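Local coordinates for death domain of TUBE (Drosophila melanogaster, PDB 1D2Z), which recruits the kinase Pelle to the plasma membrane through paired death domains and activates it, relaying the Toll signal that sets embryonic dorsoventral polarity, at residues B[107-120]-B[126-139]. Residues are numbered along the deposited sequence; the frame is centred on the assembly and turned at random.
Sequences VGVLLQLLVQAELF and VALDFLNESTPARP
Phe120 and Arg138 lie flat against each other: ring and guanidinium planes differ by 9°, and Arg138 CD sits over the middle of one ring face, 3.6 Å from the Phe120 ring centroid, a CH-pi contact beside the flat guanidinium stack. The arginine chain turns about its CB-CG bond (chi2 -58°), which lays CD and NE over the ring while CZ extends past it above Phe120 CB. Pro136 CG meets the ring edge near its plane, and Pro139 CD approaches Phe120 CZ obliquely at 3.7 Å. Replacing Phe120 by an alanine would remove the flat surface under Arg138, and its guanidinium, held then by its polar partners alone, would probably lie less firmly in place, with Pro136 and Pro139 losing the ring they share. Rigid prolines suit this extended tail, where Pro136 CB also touches Val115 CG2 at 3.9 Å.

Deeper in, Val126 is a knob in a hole formed by Val107, Leu110, Leu111 and Leu114. Its two methyls divide the work: CG1 meets Val107 CG1 at 3.7 Å, and CG2 meets Leu114 CD1 at 3.8 Å. A compact branched residue fits well here, and the longer Leu131 reaches Leu111 CD2 with its CD1, 3.7 Å away. Leu22 of helix 16-27 also packs on Val126, tying helix 107-116 and the 126-130 end of helix 120-130 (150° between their directions) into the death-domain bundle.

Outward, Asp124 forms a salt bridge with Arg138 NH2, while NH1 hydrogen-bonds to the carbonyl oxygens of Gly144 and of Tyr73 in the neighbouring Pelle chain. The stack thus lays the guanidinium's flat face on the ring and leaves its N-H groups at the rim for these acceptors, linking Tube's hydrophobic core to its Pelle interface.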
ATOM      1  N   VAL B 107     -10.534  11.508   8.250  1.00 33.89           N
ATOM      2  CA  VAL B 107      -9.209  11.359   7.659  1.00 33.54           C
ATOM      3  C   VAL B 107      -8.205  10.773   8.661  1.00 34.28           C
ATOM      4  O   VAL B 107      -7.321  10.000   8.280  1.00 33.18           O
ATOM      5  CB  VAL B 107      -8.667  12.722   7.149  1.00 36.43           C
ATOM      6  CG1 VAL B 107      -7.215  12.588   6.696  1.00 35.08           C
ATOM      7  CG2 VAL B 107      -9.525  13.239   5.995  1.00 37.78           C
ATOM      8  N   GLY B 108      -8.342  11.160   9.930  1.00 31.78           N
ATOM      9  CA  GLY B 108      -7.450  10.682  10.977  1.00 31.38           C
ATOM     10  C   GLY B 108      -7.664   9.206  11.263  1.00 32.48           C
ATOM     11  O   GLY B 108      -6.706   8.470  11.486  1.00 30.31           O
ATOM     12  N   VAL B 109      -8.928   8.783  11.275  1.00 32.31           N
ATOM     13  CA  VAL B 109      -9.269   7.386  11.499  1.00 33.42           C
ATOM     14  C   VAL B 109      -8.806   6.562  10.297  1.00 32.24           C
ATOM     15  O   VAL B 109      -8.266   5.473  10.461  1.00 32.73           O
ATOM     16  CB  VAL B 109     -10.787   7.205  11.737  1.00 34.11           C
ATOM     17  CG1 VAL B 109     -11.193   5.751  11.552  1.00 35.30           C
ATOM     18  CG2 VAL B 109     -11.144   7.661  13.145  1.00 37.05           C
ATOM     19  N   LEU B 110      -8.989   7.106   9.095  1.00 32.11           N
ATOM     20  CA  LEU B 110      -8.566   6.416   7.876  1.00 30.58           C
ATOM     21  C   LEU B 110      -7.054   6.196   7.885  1.00 29.91           C
ATOM     22  O   LEU B 110      -6.586   5.082   7.658  1.00 31.79           O
ATOM     23  CB  LEU B 110      -8.959   7.215   6.633  1.00 27.04           C
ATOM     24  CG  LEU B 110      -8.281   6.807   5.315  1.00 29.49           C
ATOM     25  CD1 LEU B 110      -8.793   5.450   4.854  1.00 25.63           C
ATOM     26  CD2 LEU B 110      -8.535   7.869   4.250  1.00 27.19           C
ATOM     27  N   LEU B 111      -6.302   7.255   8.181  1.00 29.96           N
ATOM     28  CA  LEU B 111      -4.844   7.180   8.210  1.00 30.79           C
ATOM     29  C   LEU B 111      -4.339   6.088   9.149  1.00 29.98           C
ATOM     30  O   LEU B 111      -3.513   5.270   8.760  1.00 31.10           O
ATOM     31  CB  LEU B 111      -4.231   8.529   8.603  1.00 30.41           C
ATOM     32  CG  LEU B 111      -2.707   8.525   8.794  1.00 32.27           C
ATOM     33  CD1 LEU B 111      -2.031   8.119   7.497  1.00 31.86           C
ATOM     34  CD2 LEU B 111      -2.203   9.895   9.251  1.00 32.48           C
ATOM     35  N   GLN B 112      -4.853   6.069  10.373  1.00 29.92           N
ATOM     36  CA  GLN B 112      -4.435   5.073  11.353  1.00 31.66           C
ATOM     37  C   GLN B 112      -4.821   3.648  10.955  1.00 30.52           C
ATOM     38  O   GLN B 112      -4.061   2.711  11.201  1.00 29.90           O
ATOM     39  CB  GLN B 112      -4.961   5.438  12.738  1.00 33.12           C
ATOM     40  CG  GLN B 112      -4.251   6.648  13.313  1.00 34.75           C
ATOM     41  CD  GLN B 112      -4.873   7.143  14.596  1.00 37.63           C
ATOM     42  OE1 GLN B 112      -4.435   6.787  15.691  1.00 40.23           O
ATOM     43  NE2 GLN B 112      -5.892   7.985  14.471  1.00 35.51           N
ATOM     44  N   LEU B 113      -5.984   3.484  10.326  1.00 29.69           N
ATOM     45  CA  LEU B 113      -6.402   2.155   9.868  1.00 28.65           C
ATOM     46  C   LEU B 113      -5.526   1.718   8.686  1.00 28.40           C
ATOM     47  O   LEU B 113      -5.174   0.548   8.579  1.00 25.55           O
ATOM     48  CB  LEU B 113      -7.888   2.128   9.490  1.00 26.52           C
ATOM     49  CG  LEU B 113      -8.880   2.249  10.660  1.00 26.98           C
ATOM     50  CD1 LEU B 113     -10.304   2.210  10.143  1.00 28.60           C
ATOM     51  CD2 LEU B 113      -8.660   1.116  11.663  1.00 28.25           C
ATOM     52  N   LEU B 114      -5.139   2.665   7.829  1.00 28.15           N
ATOM     53  CA  LEU B 114      -4.281   2.347   6.684  1.00 28.73           C
ATOM     54  C   LEU B 114      -2.935   1.825   7.189  1.00 28.92           C
ATOM     55  O   LEU B 114      -2.398   0.846   6.666  1.00 30.44           O
ATOM     56  CB  LEU B 114      -4.068   3.579   5.799  1.00 27.86           C
ATOM     57  CG  LEU B 114      -5.280   4.099   5.020  1.00 25.67           C
ATOM     58  CD1 LEU B 114      -4.924   5.424   4.346  1.00 26.55           C
ATOM     59  CD2 LEU B 114      -5.710   3.073   3.983  1.00 23.47           C
ATOM     60  N   VAL B 115      -2.428   2.459   8.243  1.00 27.99           N
ATOM     61  CA  VAL B 115      -1.158   2.077   8.855  1.00 30.75           C
ATOM     62  C   VAL B 115      -1.260   0.682   9.481  1.00 30.67           C
ATOM     63  O   VAL B 115      -0.366  -0.141   9.310  1.00 29.20           O
ATOM     64  CB  VAL B 115      -0.729   3.114   9.928  1.00 33.13           C
ATOM     65  CG1 VAL B 115       0.519   2.635  10.689  1.00 32.87           C
ATOM     66  CG2 VAL B 115      -0.459   4.466   9.263  1.00 32.69           C
ATOM     67  N   GLN B 116      -2.364   0.418  10.183  1.00 30.68           N
ATOM     68  CA  GLN B 116      -2.598  -0.883  10.816  1.00 30.85           C
ATOM     69  C   GLN B 116      -2.585  -2.025   9.790  1.00 29.78           C
ATOM     70  O   GLN B 116      -2.110  -3.125  10.081  1.00 30.64           O
ATOM     71  CB  GLN B 116      -3.938  -0.876  11.569  1.00 31.90           C
ATOM     72  CG  GLN B 116      -4.388  -2.251  12.095  1.00 31.53           C
ATOM     73  CD  GLN B 116      -3.467  -2.811  13.168  1.00 31.16           C
ATOM     74  OE1 GLN B 116      -2.842  -2.063  13.931  1.00 31.68           O
ATOM     75  NE2 GLN B 116      -3.392  -4.136  13.245  1.00 34.07           N
ATOM     76  N   ALA B 117      -3.109  -1.762   8.595  1.00 25.89           N
ATOM     77  CA  ALA B 117      -3.143  -2.773   7.536  1.00 25.84           C
ATOM     78  C   ALA B 117      -1.906  -2.736   6.622  1.00 24.98           C
ATOM     79  O   ALA B 117      -1.843  -3.452   5.617  1.00 23.62           O
ATOM     80  CB  ALA B 117      -4.417  -2.616   6.706  1.00 24.93           C
ATOM     81  N   GLU B 118      -0.937  -1.896   6.979  1.00 24.35           N
ATOM     82  CA  GLU B 118       0.307  -1.727   6.221  1.00 27.59           C
ATOM     83  C   GLU B 118       0.113  -1.262   4.777  1.00 29.71           C
ATOM     84  O   GLU B 118       0.907  -1.599   3.889  1.00 28.11           O
ATOM     85  CB  GLU B 118       1.163  -3.000   6.264  1.00 27.03           C
ATOM     86  CG  GLU B 118       1.543  -3.424   7.682  1.00 26.86           C
ATOM     87  CD  GLU B 118       2.672  -4.448   7.738  1.00 27.69           C
ATOM     88  OE1 GLU B 118       2.765  -5.324   6.848  1.00 30.03           O
ATOM     89  OE2 GLU B 118       3.466  -4.381   8.693  1.00 29.98           O
ATOM     90  N   LEU B 119      -0.945  -0.484   4.558  1.00 27.67           N
ATOM     91  CA  LEU B 119      -1.263   0.073   3.242  1.00 27.42           C
ATOM     92  C   LEU B 119      -0.517   1.409   3.193  1.00 28.46           C
ATOM     93  O   LEU B 119      -1.121   2.488   3.201  1.00 25.03           O
ATOM     94  CB  LEU B 119      -2.782   0.267   3.117  1.00 25.10           C
ATOM     95  CG  LEU B 119      -3.612  -1.002   3.404  1.00 27.38           C
ATOM     96  CD1 LEU B 119      -5.108  -0.714   3.271  1.00 23.94           C
ATOM     97  CD2 LEU B 119      -3.204  -2.139   2.460  1.00 26.71           C
ATOM     98  N   PHE B 120       0.811   1.316   3.151  1.00 29.01           N
ATOM     99  CA  PHE B 120       1.672   2.491   3.165  1.00 28.50           C
ATOM    100  C   PHE B 120       1.597   3.449   1.993  1.00 28.31           C
ATOM    101  O   PHE B 120       1.804   4.647   2.172  1.00 31.27           O
ATOM    102  CB  PHE B 120       3.112   2.096   3.495  1.00 28.84           C
ATOM    103  CG  PHE B 120       3.291   1.665   4.926  1.00 29.54           C
ATOM    104  CD1 PHE B 120       3.189   2.593   5.957  1.00 29.99           C
ATOM    105  CD2 PHE B 120       3.498   0.329   5.244  1.00 29.09           C
ATOM    106  CE1 PHE B 120       3.288   2.193   7.295  1.00 30.97           C
ATOM    107  CE2 PHE B 120       3.598  -0.081   6.576  1.00 29.94           C
ATOM    108  CZ  PHE B 120       3.492   0.851   7.600  1.00 29.54           C
ATOM    109  N   VAL B 126      -2.274   9.959   2.112  1.00 30.79           N
ATOM    110  CA  VAL B 126      -3.163  10.659   3.030  1.00 31.77           C
ATOM    111  C   VAL B 126      -2.384  11.605   3.946  1.00 34.41           C
ATOM    112  O   VAL B 126      -2.824  12.727   4.209  1.00 33.34           O
ATOM    113  CB  VAL B 126      -4.006   9.665   3.873  1.00 31.39           C
ATOM    114  CG1 VAL B 126      -4.725  10.393   5.010  1.00 30.68           C
ATOM    115  CG2 VAL B 126      -5.030   8.951   2.973  1.00 29.16           C
ATOM    116  N   ALA B 127      -1.218  11.164   4.410  1.00 33.77           N
ATOM    117  CA  ALA B 127      -0.396  11.988   5.296  1.00 35.44           C
ATOM    118  C   ALA B 127       0.119  13.244   4.598  1.00 37.39           C
ATOM    119  O   ALA B 127      -0.046  14.356   5.100  1.00 36.56           O
ATOM    120  CB  ALA B 127       0.772  11.178   5.845  1.00 32.09           C
ATOM    121  N   LEU B 128       0.718  13.059   3.429  1.00 39.00           N
ATOM    122  CA  LEU B 128       1.274  14.171   2.669  1.00 41.09           C
ATOM    123  C   LEU B 128       0.226  15.072   2.017  1.00 43.20           C
ATOM    124  O   LEU B 128       0.078  16.239   2.391  1.00 44.22           O
ATOM    125  CB  LEU B 128       2.236  13.643   1.605  1.00 38.76           C
ATOM    126  CG  LEU B 128       3.500  12.955   2.121  1.00 40.10           C
ATOM    127  CD1 LEU B 128       4.223  12.246   0.985  1.00 40.26           C
ATOM    128  CD2 LEU B 128       4.404  13.988   2.778  1.00 44.24           C
ATOM    129  N   ASP B 129      -0.521  14.510   1.073  1.00 41.29           N
ATOM    130  CA  ASP B 129      -1.532  15.251   0.327  1.00 43.59           C
ATOM    131  C   ASP B 129      -2.704  15.817   1.134  1.00 43.34           C
ATOM    132  O   ASP B 129      -3.087  16.968   0.938  1.00 42.58           O
ATOM    133  CB  ASP B 129      -2.055  14.389  -0.828  1.00 44.26           C
ATOM    134  CG  ASP B 129      -2.808  15.197  -1.869  1.00 47.11           C
ATOM    135  OD1 ASP B 129      -4.033  15.388  -1.710  1.00 47.54           O
ATOM    136  OD2 ASP B 129      -2.174  15.628  -2.855  1.00 49.33           O
ATOM    137  N   PHE B 130      -3.284  15.013   2.022  1.00 43.36           N
ATOM    138  CA  PHE B 130      -4.426  15.462   2.823  1.00 42.60           C
ATOM    139  C   PHE B 130      -4.076  16.268   4.075  1.00 43.40           C
ATOM    140  O   PHE B 130      -4.705  17.291   4.358  1.00 43.82           O
ATOM    141  CB  PHE B 130      -5.285  14.271   3.267  1.00 39.51           C
ATOM    142  CG  PHE B 130      -6.061  13.606   2.161  1.00 39.17           C
ATOM    143  CD1 PHE B 130      -5.754  13.826   0.824  1.00 38.10           C
ATOM    144  CD2 PHE B 130      -7.094  12.726   2.472  1.00 39.11           C
ATOM    145  CE1 PHE B 130      -6.461  13.178  -0.187  1.00 36.90           C
ATOM    146  CE2 PHE B 130      -7.808  12.070   1.467  1.00 39.73           C
ATOM    147  CZ  PHE B 130      -7.490  12.298   0.137  1.00 39.15           C
ATOM    148  N   LEU B 131      -3.092  15.791   4.833  1.00 43.21           N
ATOM    149  CA  LEU B 131      -2.709  16.428   6.090  1.00 43.59           C
ATOM    150  C   LEU B 131      -1.442  17.273   6.082  1.00 44.97           C
ATOM    151  O   LEU B 131      -1.160  17.961   7.064  1.00 47.36           O
ATOM    152  CB  LEU B 131      -2.584  15.358   7.178  1.00 41.71           C
ATOM    153  CG  LEU B 131      -3.828  14.528   7.491  1.00 39.82           C
ATOM    154  CD1 LEU B 131      -3.447  13.304   8.311  1.00 38.25           C
ATOM    155  CD2 LEU B 131      -4.844  15.385   8.229  1.00 37.55           C
ATOM    156  N   ASN B 132      -0.677  17.206   4.996  1.00 47.40           N
ATOM    157  CA  ASN B 132       0.583  17.938   4.866  1.00 51.23           C
ATOM    158  C   ASN B 132       1.592  17.492   5.934  1.00 51.80           C
ATOM    159  O   ASN B 132       2.557  18.202   6.231  1.00 52.82           O
ATOM    160  CB  ASN B 132       0.345  19.453   4.944  1.00 54.29           C
ATOM    161  CG  ASN B 132       1.508  20.266   4.387  1.00 58.43           C
ATOM    162  OD1 ASN B 132       1.600  21.474   4.622  1.00 61.38           O
ATOM    163  ND2 ASN B 132       2.391  19.611   3.634  1.00 56.37           N
ATOM    164  N   GLU B 133       1.348  16.324   6.523  1.00 50.95           N
ATOM    165  CA  GLU B 133       2.231  15.772   7.545  1.00 51.13           C
ATOM    166  C   GLU B 133       3.255  14.856   6.899  1.00 49.11           C
ATOM    167  O   GLU B 133       3.139  14.523   5.723  1.00 50.28           O
ATOM    168  CB  GLU B 133       1.434  14.968   8.570  1.00 53.94           C
ATOM    169  CG  GLU B 133       0.464  15.784   9.407  1.00 56.60           C
ATOM    170  CD  GLU B 133      -0.292  14.941  10.419  1.00 58.79           C
ATOM    171  OE1 GLU B 133      -0.093  13.705  10.455  1.00 58.06           O
ATOM    172  OE2 GLU B 133      -1.094  15.519  11.182  1.00 63.00           O
ATOM    173  N   SER B 134       4.256  14.443   7.671  1.00 47.52           N
ATOM    174  CA  SER B 134       5.282  13.544   7.156  1.00 46.90           C
ATOM    175  C   SER B 134       4.746  12.115   7.149  1.00 44.68           C
ATOM    176  O   SER B 134       3.873  11.760   7.947  1.00 41.99           O
ATOM    177  CB  SER B 134       6.561  13.638   7.993  1.00 49.40           C
ATOM    178  OG  SER B 134       6.290  13.468   9.373  1.00 53.40           O
ATOM    179  N   THR B 135       5.263  11.304   6.235  1.00 42.44           N
ATOM    180  CA  THR B 135       4.834   9.916   6.106  1.00 43.21           C
ATOM    181  C   THR B 135       5.010   9.125   7.404  1.00 42.44           C
ATOM    182  O   THR B 135       5.985   9.316   8.127  1.00 44.09           O
ATOM    183  CB  THR B 135       5.572   9.221   4.947  1.00 43.78           C
ATOM    184  OG1 THR B 135       6.986   9.275   5.169  1.00 46.62           O
ATOM    185  CG2 THR B 135       5.245   9.917   3.626  1.00 43.59           C
ATOM    186  N   PRO B 136       4.036   8.257   7.736  1.00 39.91           N
ATOM    187  CA  PRO B 136       4.104   7.449   8.960  1.00 39.16           C
ATOM    188  C   PRO B 136       5.328   6.538   9.010  1.00 37.32           C
ATOM    189  O   PRO B 136       5.882   6.166   7.975  1.00 35.45           O
ATOM    190  CB  PRO B 136       2.798   6.642   8.915  1.00 38.04           C
ATOM    191  CG  PRO B 136       2.523   6.521   7.443  1.00 40.09           C
ATOM    192  CD  PRO B 136       2.834   7.918   6.952  1.00 39.38           C
ATOM    193  N   ALA B 137       5.750   6.201  10.225  1.00 37.36           N
ATOM    194  CA  ALA B 137       6.906   5.332  10.441  1.00 38.22           C
ATOM    195  C   ALA B 137       6.617   3.900   9.983  1.00 37.54           C
ATOM    196  O   ALA B 137       5.475   3.436  10.026  1.00 36.75           O
ATOM    197  CB  ALA B 137       7.304   5.345  11.922  1.00 40.71           C
ATOM    198  N   ARG B 138       7.661   3.214   9.532  1.00 36.12           N
ATOM    199  CA  ARG B 138       7.554   1.839   9.068  1.00 36.43           C
ATOM    200  C   ARG B 138       7.957   0.857  10.165  1.00 37.39           C
ATOM    201  O   ARG B 138       8.689   1.212  11.090  1.00 39.07           O
ATOM    202  CB  ARG B 138       8.481   1.624   7.865  1.00 34.33           C
ATOM    203  CG  ARG B 138       8.214   2.543   6.687  1.00 36.98           C
ATOM    204  CD  ARG B 138       6.788   2.384   6.210  1.00 34.32           C
ATOM    205  NE  ARG B 138       6.528   3.161   5.008  1.00 32.20           N
ATOM    206  CZ  ARG B 138       6.652   2.690   3.773  1.00 35.77           C
ATOM    207  NH1 ARG B 138       7.038   1.431   3.568  1.00 29.94           N
ATOM    208  NH2 ARG B 138       6.375   3.481   2.740  1.00 36.19           N
ATOM    209  N   PRO B 139       7.456  -0.387  10.091  1.00 37.58           N
ATOM    210  CA  PRO B 139       7.805  -1.401  11.094  1.00 38.13           C
ATOM    211  C   PRO B 139       9.266  -1.797  10.847  1.00 38.87           C
ATOM    212  O   PRO B 139       9.836  -1.442   9.807  1.00 35.51           O
ATOM    213  CB  PRO B 139       6.873  -2.567  10.744  1.00 36.61           C
ATOM    214  CG  PRO B 139       5.722  -1.905  10.045  1.00 39.14           C
ATOM    215  CD  PRO B 139       6.408  -0.888   9.186  1.00 36.09           C
TER